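Local structure of protein argonaute (Methanocaldococcus jannaschii, 5G5S) at residues L315-I326 against A341-V349; I488-Y499 against L661-Y670. The protein cuts single-stranded target DNA, using short single-stranded DNA guides to find the complementary strand, and may defend the cell against invading genetic elements. All coordinates share one frame; numbering follows the deposited sequence.

Interaction 1: residues L315-I326 against A341-V349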
loop_
_atom_site.group_PDB
_atom_site.type_symbol
_atom_site.label_atom_id
_atom_site.label_comp_id
_atom_site.label_asym_id
_atom_site.label_seq_id
_atom_site.Cartn_x
_atom_site.Cartn_y
_atom_site.Cartn_z
ATOM N N LEU A 315 -20.528 -15.676 1.637
ATOM C CA LEU A 315 -21.024 -17.042 1.575
ATOM C C LEU A 315 -19.964 -17.998 2.092
ATOM O O LEU A 315 -18.781 -17.835 1.808
ATOM C CB LEU A 315 -21.448 -17.418 0.153
ATOM C CG LEU A 315 -22.702 -16.754 -0.394
ATOM C CD1 LEU A 315 -22.829 -17.014 -1.877
ATOM C CD2 LEU A 315 -23.965 -17.249 0.328
ATOM N N VAL A 316 -20.401 -18.985 2.859
ATOM C CA VAL A 316 -19.607 -20.054 3.471
ATOM C C VAL A 316 -20.440 -21.322 3.355
ATOM O O VAL A 316 -21.636 -21.229 3.069
ATOM C CB VAL A 316 -19.272 -19.760 4.960
ATOM C CG1 VAL A 316 -18.086 -18.830 5.082
ATOM C CG2 VAL A 316 -20.475 -19.204 5.718
ATOM N N LYS A 317 -19.844 -22.495 3.606
ATOM C CA LYS A 317 -20.637 -23.722 3.592
ATOM C C LYS A 317 -21.117 -24.033 5.014
ATOM O O LYS A 317 -20.507 -23.570 5.981
ATOM C CB LYS A 317 -19.858 -24.912 2.990
ATOM C CG LYS A 317 -19.286 -24.681 1.582
ATOM C CD LYS A 317 -20.352 -24.572 0.494
ATOM C CE LYS A 317 -19.784 -24.756 -0.892
ATOM N NZ LYS A 317 -19.374 -26.165 -1.142
ATOM N N ASP A 318 -22.244 -24.763 5.137
ATOM C CA ASP A 318 -22.791 -25.209 6.421
ATOM C C ASP A 318 -22.296 -26.641 6.664
ATOM O O ASP A 318 -21.471 -27.125 5.892
ATOM C CB ASP A 318 -24.337 -25.110 6.452
ATOM C CG ASP A 318 -25.099 -25.762 5.303
ATOM O OD1 ASP A 318 -24.657 -26.831 4.819
ATOM O OD2 ASP A 318 -26.156 -25.218 4.907
ATOM N N VAL A 319 -22.798 -27.331 7.697
ATOM C CA VAL A 319 -22.354 -28.699 7.973
ATOM C C VAL A 319 -22.690 -29.740 6.859
ATOM O O VAL A 319 -22.015 -30.769 6.756
ATOM C CB VAL A 319 -22.661 -29.139 9.419
ATOM C CG1 VAL A 319 -24.023 -29.815 9.526
ATOM C CG2 VAL A 319 -21.548 -30.022 9.973
ATOM N N ASN A 320 -23.685 -29.425 5.998
ATOM C CA ASN A 320 -24.117 -30.250 4.862
ATOM C C ASN A 320 -23.504 -29.745 3.536
ATOM O O ASN A 320 -23.947 -30.145 2.451
ATOM C CB ASN A 320 -25.648 -30.277 4.778
ATOM N N LYS A 321 -22.473 -28.875 3.640
ATOM C CA LYS A 321 -21.741 -28.255 2.527
ATOM C C LYS A 321 -22.632 -27.420 1.575
ATOM O O LYS A 321 -22.334 -27.312 0.379
ATOM C CB LYS A 321 -20.840 -29.267 1.792
ATOM N N ASN A 322 -23.710 -26.804 2.128
ATOM C CA ASN A 322 -24.633 -25.943 1.383
ATOM C C ASN A 322 -24.366 -24.449 1.688
ATOM O O ASN A 322 -24.156 -24.106 2.856
ATOM C CB ASN A 322 -26.088 -26.317 1.669
ATOM N N PRO A 323 -24.354 -23.553 0.667
ATOM C CA PRO A 323 -24.062 -22.128 0.927
ATOM C C PRO A 323 -25.015 -21.422 1.895
ATOM O O PRO A 323 -26.220 -21.648 1.840
ATOM C CB PRO A 323 -24.102 -21.497 -0.470
ATOM C CG PRO A 323 -23.843 -22.632 -1.402
ATOM C CD PRO A 323 -24.545 -23.795 -0.775
ATOM N N THR A 324 -24.456 -20.563 2.777
ATOM C CA THR A 324 -25.185 -19.797 3.797
ATOM C C THR A 324 -24.673 -18.363 3.891
ATOM O O THR A 324 -23.461 -18.142 3.862
ATOM C CB THR A 324 -25.060 -20.448 5.182
ATOM O OG1 THR A 324 -24.466 -21.742 5.079
ATOM C CG2 THR A 324 -26.389 -20.502 5.921
ATOM N N LYS A 325 -25.601 -17.397 4.045
ATOM C CA LYS A 325 -25.292 -15.971 4.162
ATOM C C LYS A 325 -24.749 -15.604 5.538
ATOM O O LYS A 325 -25.356 -15.917 6.564
ATOM C CB LYS A 325 -26.500 -15.094 3.795
ATOM C CG LYS A 325 -26.398 -14.475 2.408
ATOM C CD LYS A 325 -27.768 -14.171 1.818
ATOM C CE LYS A 325 -28.223 -12.747 2.046
ATOM N NZ LYS A 325 -28.107 -11.927 0.811
ATOM N N ILE A 326 -23.588 -14.945 5.533
ATOM C CA ILE A 326 -22.859 -14.439 6.688
ATOM C C ILE A 326 -22.563 -12.969 6.375
ATOM O O ILE A 326 -22.326 -12.644 5.215
ATOM C CB ILE A 326 -21.604 -15.341 6.938
ATOM C CG1 ILE A 326 -21.783 -16.277 8.154
ATOM C CG2 ILE A 326 -20.242 -14.615 6.922
ATOM C CD1 ILE A 326 -21.878 -15.597 9.560
ATOM N N ALA A 341 -23.266 -22.437 18.652
ATOM C CA ALA A 341 -22.907 -21.584 17.513
ATOM C C ALA A 341 -22.873 -22.410 16.228
ATOM O O ALA A 341 -22.401 -23.554 16.245
ATOM C CB ALA A 341 -21.556 -20.930 17.748
ATOM N N LYS A 342 -23.404 -21.839 15.126
ATOM C CA LYS A 342 -23.470 -22.494 13.820
ATOM C C LYS A 342 -22.073 -22.804 13.270
ATOM O O LYS A 342 -21.218 -21.914 13.242
ATOM C CB LYS A 342 -24.302 -21.654 12.828
ATOM C CG LYS A 342 -24.607 -22.376 11.514
ATOM C CD LYS A 342 -25.511 -21.561 10.590
ATOM C CE LYS A 342 -25.504 -22.088 9.173
ATOM N NZ LYS A 342 -26.336 -23.311 9.016
ATOM N N ILE A 343 -21.841 -24.078 12.874
ATOM C CA ILE A 343 -20.574 -24.549 12.291
ATOM C C ILE A 343 -20.524 -24.165 10.809
ATOM O O ILE A 343 -21.430 -24.519 10.055
ATOM C CB ILE A 343 -20.337 -26.080 12.493
ATOM C CG1 ILE A 343 -20.395 -26.474 13.985
ATOM C CG2 ILE A 343 -19.015 -26.544 11.823
ATOM C CD1 ILE A 343 -20.597 -27.925 14.251
ATOM N N TYR A 344 -19.451 -23.456 10.408
ATOM C CA TYR A 344 -19.202 -22.998 9.042
ATOM C C TYR A 344 -18.004 -23.715 8.427
ATOM O O TYR A 344 -16.937 -23.794 9.052
ATOM C CB TYR A 344 -18.990 -21.481 9.010
ATOM C CG TYR A 344 -20.169 -20.683 9.517
ATOM C CD1 TYR A 344 -21.401 -20.731 8.870
ATOM C CD2 TYR A 344 -20.043 -19.841 10.617
ATOM C CE1 TYR A 344 -22.484 -19.979 9.319
ATOM C CE2 TYR A 344 -21.115 -19.074 11.066
ATOM C CZ TYR A 344 -22.334 -19.144 10.413
ATOM O OH TYR A 344 -23.394 -18.386 10.850
ATOM N N LEU A 345 -18.184 -24.227 7.192
ATOM C CA LEU A 345 -17.159 -24.968 6.452
ATOM C C LEU A 345 -16.626 -24.219 5.211
ATOM O O LEU A 345 -17.351 -23.394 4.635
ATOM C CB LEU A 345 -17.653 -26.393 6.113
ATOM C CG LEU A 345 -18.008 -27.309 7.314
ATOM C CD1 LEU A 345 -18.678 -28.565 6.848
ATOM C CD2 LEU A 345 -16.768 -27.670 8.139
ATOM N N PRO A 346 -15.348 -24.446 4.809
ATOM C CA PRO A 346 -14.793 -23.697 3.671
ATOM C C PRO A 346 -15.312 -24.107 2.302
ATOM O O PRO A 346 -15.693 -25.256 2.105
ATOM C CB PRO A 346 -13.292 -23.959 3.788
ATOM C CG PRO A 346 -13.200 -25.293 4.406
ATOM C CD PRO A 346 -14.328 -25.345 5.392
ATOM N N TYR A 347 -15.308 -23.157 1.359
ATOM C CA TYR A 347 -15.718 -23.360 -0.033
ATOM C C TYR A 347 -14.747 -24.261 -0.782
ATOM O O TYR A 347 -15.193 -25.074 -1.588
ATOM C CB TYR A 347 -15.847 -22.014 -0.776
ATOM C CG TYR A 347 -17.280 -21.595 -0.998
ATOM C CD1 TYR A 347 -18.026 -21.022 0.029
ATOM C CD2 TYR A 347 -17.902 -21.792 -2.228
ATOM C CE1 TYR A 347 -19.360 -20.663 -0.161
ATOM C CE2 TYR A 347 -19.230 -21.421 -2.436
ATOM C CZ TYR A 347 -19.956 -20.859 -1.397
ATOM O OH TYR A 347 -21.259 -20.476 -1.594
ATOM N N ASP A 348 -13.428 -24.102 -0.540
ATOM C CA ASP A 348 -12.380 -24.900 -1.179
ATOM C C ASP A 348 -11.086 -24.909 -0.370
ATOM O O ASP A 348 -10.673 -23.877 0.156
ATOM C CB ASP A 348 -12.108 -24.421 -2.628
ATOM C CG ASP A 348 -11.270 -25.372 -3.469
ATOM O OD1 ASP A 348 -11.545 -26.599 -3.442
ATOM O OD2 ASP A 348 -10.377 -24.886 -4.202
ATOM N N VAL A 349 -10.446 -26.081 -0.293
ATOM C CA VAL A 349 -9.163 -26.321 0.373
ATOM C C VAL A 349 -8.200 -26.825 -0.735
ATOM O O VAL A 349 -8.590 -27.734 -1.480
ATOM C CB VAL A 349 -9.305 -27.344 1.544
ATOM C CG1 VAL A 349 -7.951 -27.662 2.180
ATOM C CG2 VAL A 349 -10.286 -26.848 2.605
#
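Y347 lies beside the strand of L315-K317, and K317 crosses it at about a right angle, carrying its aliphatic chain over one ring face. The bend at chi2 (-69°) helps bring CE of K317 over the middle of the ring, 3.7 Å from its nearest carbon, CE2 of Y347; the further bend at chi4 (71°) sets the direction of NZ. NZ stays on the same face, 5.0 Å from the ring centroid and 19° off the normal, so a long cation-pi contact accompanies the CH-pi one. The edge of this ring meets the backbone, with N of V316 lying in the ring plane 3.6 Å from CE1 of Y347. Its hydroxyl end touches both CB of L315 and the pyrrolidine of P323, so one side chain meets both arms of the hairpin.

Y344 serves the neighbouring patch of V316 and I326. I326, coming from the opposite direction, sets CG1 over a face of the Y344 ring, while its CD1 approaches the phenol oxygen at 3.4 Å (I326 CD1 to Y344 OH). CG2 of V316 meets the ring obliquely near CD1. Farther out, the ends of K342 and T324 reach toward each other, CE to CG2. L345 packs its CD1 against the D318 carbonyl oxygen and CA of V319 at the turn.

Two backbone bonds fix this register: K317 N gives to L345 O at 2.8 Å, and L345 N to K317 O at 2.7 Å. D318 OD1 takes N322 N from above its carboxylate plane, and N320 N weakly, bracing the loop. This is a beta hairpin closed by a type I turn from D318 to K321, joined to the connecting segment by a single antiparallel hydrogen-bonded bridge.

Interaction 2: residues I488-Y499 against L661-Y670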
loop_
_atom_site.group_PDB
_atom_site.type_symbol
_atom_site.label_atom_id
_atom_site.label_comp_id
_atom_site.label_asym_id
_atom_site.label_seq_id
_atom_site.Cartn_x
_atom_site.Cartn_y
_atom_site.Cartn_z
ATOM N N ILE A 488 -6.604 -21.487 2.046
ATOM C CA ILE A 488 -7.954 -22.034 2.180
ATOM C C ILE A 488 -8.978 -20.957 1.809
ATOM O O ILE A 488 -8.984 -19.881 2.400
ATOM C CB ILE A 488 -8.191 -22.692 3.581
ATOM C CG1 ILE A 488 -7.278 -23.928 3.751
ATOM C CG2 ILE A 488 -9.670 -23.073 3.781
ATOM C CD1 ILE A 488 -7.037 -24.424 5.186
ATOM N N LYS A 489 -9.822 -21.255 0.814
ATOM C CA LYS A 489 -10.877 -20.366 0.325
ATOM C C LYS A 489 -12.073 -20.582 1.231
ATOM O O LYS A 489 -12.982 -21.333 0.888
ATOM C CB LYS A 489 -11.236 -20.705 -1.142
ATOM C CG LYS A 489 -10.291 -20.123 -2.163
ATOM C CD LYS A 489 -9.070 -20.975 -2.396
ATOM C CE LYS A 489 -7.888 -20.110 -2.738
ATOM N NZ LYS A 489 -6.681 -20.943 -2.895
ATOM N N TYR A 490 -12.046 -19.972 2.416
ATOM C CA TYR A 490 -13.111 -20.166 3.397
ATOM C C TYR A 490 -14.450 -19.533 3.004
ATOM O O TYR A 490 -15.464 -20.232 2.916
ATOM C CB TYR A 490 -12.666 -19.753 4.807
ATOM C CG TYR A 490 -13.116 -20.734 5.859
ATOM C CD1 TYR A 490 -14.458 -20.833 6.222
ATOM C CD2 TYR A 490 -12.211 -21.598 6.465
ATOM C CE1 TYR A 490 -14.883 -21.756 7.174
ATOM C CE2 TYR A 490 -12.620 -22.509 7.434
ATOM C CZ TYR A 490 -13.960 -22.591 7.780
ATOM O OH TYR A 490 -14.374 -23.504 8.715
ATOM N N PHE A 491 -14.440 -18.232 2.739
ATOM C CA PHE A 491 -15.637 -17.480 2.382
ATOM C C PHE A 491 -15.508 -16.843 1.006
ATOM O O PHE A 491 -14.397 -16.545 0.564
ATOM C CB PHE A 491 -15.959 -16.419 3.463
ATOM C CG PHE A 491 -14.828 -15.472 3.785
ATOM C CD1 PHE A 491 -13.882 -15.795 4.752
ATOM C CD2 PHE A 491 -14.716 -14.250 3.133
ATOM C CE1 PHE A 491 -12.814 -14.930 5.026
ATOM C CE2 PHE A 491 -13.657 -13.380 3.416
ATOM C CZ PHE A 491 -12.707 -13.731 4.351
ATOM N N ILE A 492 -16.641 -16.668 0.315
ATOM C CA ILE A 492 -16.700 -16.029 -1.003
ATOM C C ILE A 492 -17.696 -14.856 -0.955
ATOM O O ILE A 492 -18.327 -14.630 0.082
ATOM C CB ILE A 492 -16.971 -17.036 -2.170
ATOM C CG1 ILE A 492 -18.363 -17.691 -2.069
ATOM C CG2 ILE A 492 -15.858 -18.086 -2.291
ATOM C CD1 ILE A 492 -19.167 -17.624 -3.307
ATOM N N LEU A 493 -17.820 -14.107 -2.065
ATOM C CA LEU A 493 -18.759 -12.991 -2.168
ATOM C C LEU A 493 -20.132 -13.501 -2.557
ATOM O O LEU A 493 -20.227 -14.378 -3.419
ATOM C CB LEU A 493 -18.277 -11.964 -3.197
ATOM C CG LEU A 493 -17.113 -11.067 -2.780
ATOM C CD1 LEU A 493 -16.528 -10.357 -3.978
ATOM C CD2 LEU A 493 -17.547 -10.046 -1.729
ATOM N N ASP A 494 -21.200 -12.954 -1.935
ATOM C CA ASP A 494 -22.579 -13.337 -2.241
ATOM C C ASP A 494 -23.017 -12.805 -3.603
ATOM O O ASP A 494 -23.887 -13.403 -4.241
ATOM C CB ASP A 494 -23.551 -12.873 -1.139
ATOM C CG ASP A 494 -24.997 -13.308 -1.334
ATOM O OD1 ASP A 494 -25.232 -14.521 -1.538
ATOM O OD2 ASP A 494 -25.892 -12.437 -1.274
ATOM N N SER A 495 -22.426 -11.679 -4.037
ATOM C CA SER A 495 -22.750 -11.061 -5.319
ATOM C C SER A 495 -21.660 -11.330 -6.368
ATOM O O SER A 495 -20.477 -11.053 -6.124
ATOM C CB SER A 495 -22.981 -9.558 -5.150
ATOM O OG SER A 495 -21.805 -8.897 -4.700
ATOM N N LYS A 496 -22.069 -11.881 -7.532
ATOM C CA LYS A 496 -21.172 -12.157 -8.657
ATOM C C LYS A 496 -21.042 -10.898 -9.511
ATOM O O LYS A 496 -22.029 -10.192 -9.756
ATOM C CB LYS A 496 -21.657 -13.346 -9.496
ATOM N N THR A 497 -19.810 -10.625 -9.957
ATOM C CA THR A 497 -19.457 -9.429 -10.721
ATOM C C THR A 497 -19.430 -9.652 -12.246
ATOM O O THR A 497 -19.264 -10.802 -12.664
ATOM C CB THR A 497 -18.105 -8.932 -10.199
ATOM O OG1 THR A 497 -17.069 -9.801 -10.665
ATOM C CG2 THR A 497 -18.062 -8.865 -8.669
ATOM N N PRO A 498 -19.499 -8.581 -13.097
ATOM C CA PRO A 498 -19.316 -8.787 -14.552
ATOM C C PRO A 498 -17.925 -9.323 -14.909
ATOM O O PRO A 498 -17.762 -9.964 -15.953
ATOM C CB PRO A 498 -19.462 -7.377 -15.136
ATOM C CG PRO A 498 -19.173 -6.451 -14.009
ATOM C CD PRO A 498 -19.683 -7.145 -12.787
ATOM N N TYR A 499 -16.926 -9.069 -14.030
ATOM C CA TYR A 499 -15.523 -9.438 -14.244
ATOM C C TYR A 499 -15.164 -10.879 -14.039
ATOM O O TYR A 499 -15.434 -11.453 -12.985
ATOM C CB TYR A 499 -14.571 -8.535 -13.433
ATOM C CG TYR A 499 -14.856 -7.065 -13.634
ATOM C CD1 TYR A 499 -14.561 -6.438 -14.840
ATOM C CD2 TYR A 499 -15.486 -6.314 -12.642
ATOM C CE1 TYR A 499 -14.875 -5.099 -15.055
ATOM C CE2 TYR A 499 -15.781 -4.966 -12.836
ATOM C CZ TYR A 499 -15.452 -4.357 -14.039
ATOM O OH TYR A 499 -15.738 -3.034 -14.255
ATOM N N LEU A 661 -18.183 -2.353 -5.494
ATOM C CA LEU A 661 -17.296 -3.471 -5.819
ATOM C C LEU A 661 -15.968 -3.360 -5.070
ATOM O O LEU A 661 -15.486 -4.352 -4.530
ATOM C CB LEU A 661 -17.047 -3.574 -7.345
ATOM C CG LEU A 661 -15.945 -4.585 -7.799
ATOM C CD1 LEU A 661 -16.288 -6.002 -7.398
ATOM C CD2 LEU A 661 -15.728 -4.528 -9.269
ATOM N N LEU A 662 -15.371 -2.163 -5.060
ATOM C CA LEU A 662 -14.100 -1.903 -4.386
ATOM C C LEU A 662 -14.230 -2.087 -2.898
ATOM O O LEU A 662 -13.353 -2.710 -2.290
ATOM C CB LEU A 662 -13.546 -0.521 -4.768
ATOM C CG LEU A 662 -13.201 -0.339 -6.265
ATOM C CD1 LEU A 662 -12.735 1.071 -6.549
ATOM C CD2 LEU A 662 -12.197 -1.373 -6.756
ATOM N N TYR A 663 -15.373 -1.613 -2.315
ATOM C CA TYR A 663 -15.709 -1.811 -0.907
ATOM C C TYR A 663 -15.838 -3.288 -0.588
ATOM O O TYR A 663 -15.351 -3.718 0.456
ATOM C CB TYR A 663 -17.016 -1.086 -0.509
ATOM C CG TYR A 663 -17.377 -1.327 0.942
ATOM C CD1 TYR A 663 -16.619 -0.774 1.971
ATOM C CD2 TYR A 663 -18.409 -2.197 1.289
ATOM C CE1 TYR A 663 -16.917 -1.032 3.313
ATOM C CE2 TYR A 663 -18.723 -2.454 2.626
ATOM C CZ TYR A 663 -17.972 -1.872 3.635
ATOM O OH TYR A 663 -18.275 -2.115 4.957
ATOM N N ASP A 664 -16.523 -4.055 -1.455
ATOM C CA ASP A 664 -16.723 -5.494 -1.253
ATOM C C ASP A 664 -15.385 -6.217 -1.208
ATOM O O ASP A 664 -15.253 -7.184 -0.469
ATOM C CB ASP A 664 -17.579 -6.109 -2.384
ATOM C CG ASP A 664 -19.033 -5.670 -2.467
ATOM O OD1 ASP A 664 -19.525 -5.039 -1.500
ATOM O OD2 ASP A 664 -19.666 -5.912 -3.526
ATOM N N LEU A 665 -14.407 -5.749 -2.012
ATOM C CA LEU A 665 -13.065 -6.326 -2.089
ATOM C C LEU A 665 -12.202 -6.033 -0.867
ATOM O O LEU A 665 -11.295 -6.804 -0.597
ATOM C CB LEU A 665 -12.356 -5.959 -3.400
ATOM C CG LEU A 665 -12.952 -6.556 -4.682
ATOM C CD1 LEU A 665 -12.444 -5.814 -5.914
ATOM C CD2 LEU A 665 -12.656 -8.046 -4.798
ATOM N N THR A 666 -12.508 -4.969 -0.091
ATOM C CA THR A 666 -11.804 -4.656 1.180
ATOM C C THR A 666 -12.245 -5.674 2.278
ATOM O O THR A 666 -11.587 -5.831 3.314
ATOM C CB THR A 666 -12.086 -3.194 1.645
ATOM O OG1 THR A 666 -13.430 -3.077 2.152
ATOM C CG2 THR A 666 -11.812 -2.141 0.558
ATOM N N LYS A 667 -13.391 -6.331 2.043
ATOM C CA LYS A 667 -13.985 -7.323 2.928
ATOM C C LYS A 667 -13.410 -8.736 2.682
ATOM O O LYS A 667 -13.598 -9.607 3.513
ATOM C CB LYS A 667 -15.510 -7.305 2.737
ATOM C CG LYS A 667 -16.315 -7.587 3.977
ATOM C CD LYS A 667 -17.797 -7.656 3.630
ATOM C CE LYS A 667 -18.687 -7.741 4.849
ATOM N NZ LYS A 667 -18.953 -6.395 5.418
ATOM N N MET A 668 -12.730 -8.971 1.546
ATOM C CA MET A 668 -12.109 -10.273 1.236
ATOM C C MET A 668 -10.722 -10.369 1.896
ATOM O O MET A 668 -9.710 -10.644 1.268
ATOM C CB MET A 668 -12.087 -10.540 -0.286
ATOM C CG MET A 668 -13.483 -10.691 -0.906
ATOM S SD MET A 668 -14.626 -11.840 -0.047
ATOM C CE MET A 668 -13.794 -13.392 -0.298
ATOM N N ASN A 669 -10.725 -10.167 3.203
ATOM C CA ASN A 669 -9.586 -10.091 4.096
ATOM C C ASN A 669 -9.363 -11.361 4.946
ATOM O O ASN A 669 -10.295 -11.872 5.565
ATOM C CB ASN A 669 -9.797 -8.870 5.034
ATOM C CG ASN A 669 -8.597 -8.508 5.859
ATOM O OD1 ASN A 669 -8.691 -7.923 6.933
ATOM N ND2 ASN A 669 -7.433 -8.787 5.343
ATOM N N TYR A 670 -8.101 -11.823 4.995
ATOM C CA TYR A 670 -7.632 -12.907 5.842
ATOM C C TYR A 670 -6.587 -12.354 6.812
ATOM O O TYR A 670 -6.080 -13.101 7.617
ATOM C CB TYR A 670 -7.087 -14.079 5.021
ATOM C CG TYR A 670 -8.169 -14.902 4.356
ATOM C CD1 TYR A 670 -8.772 -15.969 5.021
ATOM C CD2 TYR A 670 -8.566 -14.643 3.048
ATOM C CE1 TYR A 670 -9.755 -16.742 4.408
ATOM C CE2 TYR A 670 -9.559 -15.399 2.430
ATOM C CZ TYR A 670 -10.153 -16.445 3.115
ATOM O OH TYR A 670 -11.128 -17.195 2.505
#
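The phenol oxygen of Y670 reaches the backbone where the 488-499 segment bends at the inverse gamma turn centred on K489. Y490 N approaches Y670 OH at 2.9 Å, but at an N-H...O angle of only 130°, and F491 N lies 3.5 Å from the same Y670 OH; both bonds are weak. Beside them the rings of F491 and Y670 form an offset stack, centroids 4.8 Å apart and planes at 25°. A chi1 of 54° sets the F491 ring between its own backbone N and carbonyl carbon; N669 O meets its edge in plane, 3.3 Å from F491 CZ.

M668, bent at chi2 and chi3, slides past F491 in the opposite direction. Its SD stands at the ring edge, a Met-aromatic contact, and also touches L493 CG at 3.8 Å. L493 continues the packing onto CB of D664, whose OD1 is held by Q660 and T312. At the far end L661 forks, CD1 against T497 CG2 and CD2 against Y499.

Weak polar bonds beside so extensive a contact suggest that burial of apolar and aromatic surface probably contributes most of the cohesion, with the phenol oxygen perhaps helping to position the bend.

Interaction 1 abuts the 488-499 segment of interaction 2; the centres are about 15 Å apart. Strand 492-493 pairs antiparallel with 314-317, extending the hairpin of interaction 1 into a three-stranded sheet, while 488-499 also meets helix 656-666 and the loop after it. Y344 O and Y490 OH (2.6 Å) probably hydrogen-bond, as do D348 O and K489 N (2.8 Å); Y347 and D348 both face K489 in a classic beta bulge. Interaction 1 is remote from the annotated sites. Interaction 2 runs directly into S671, which contacts guide DNA, and the Y670 side chain is about 5 Å (nearest atoms) from that of I715, probably a manganese site as in related proteins.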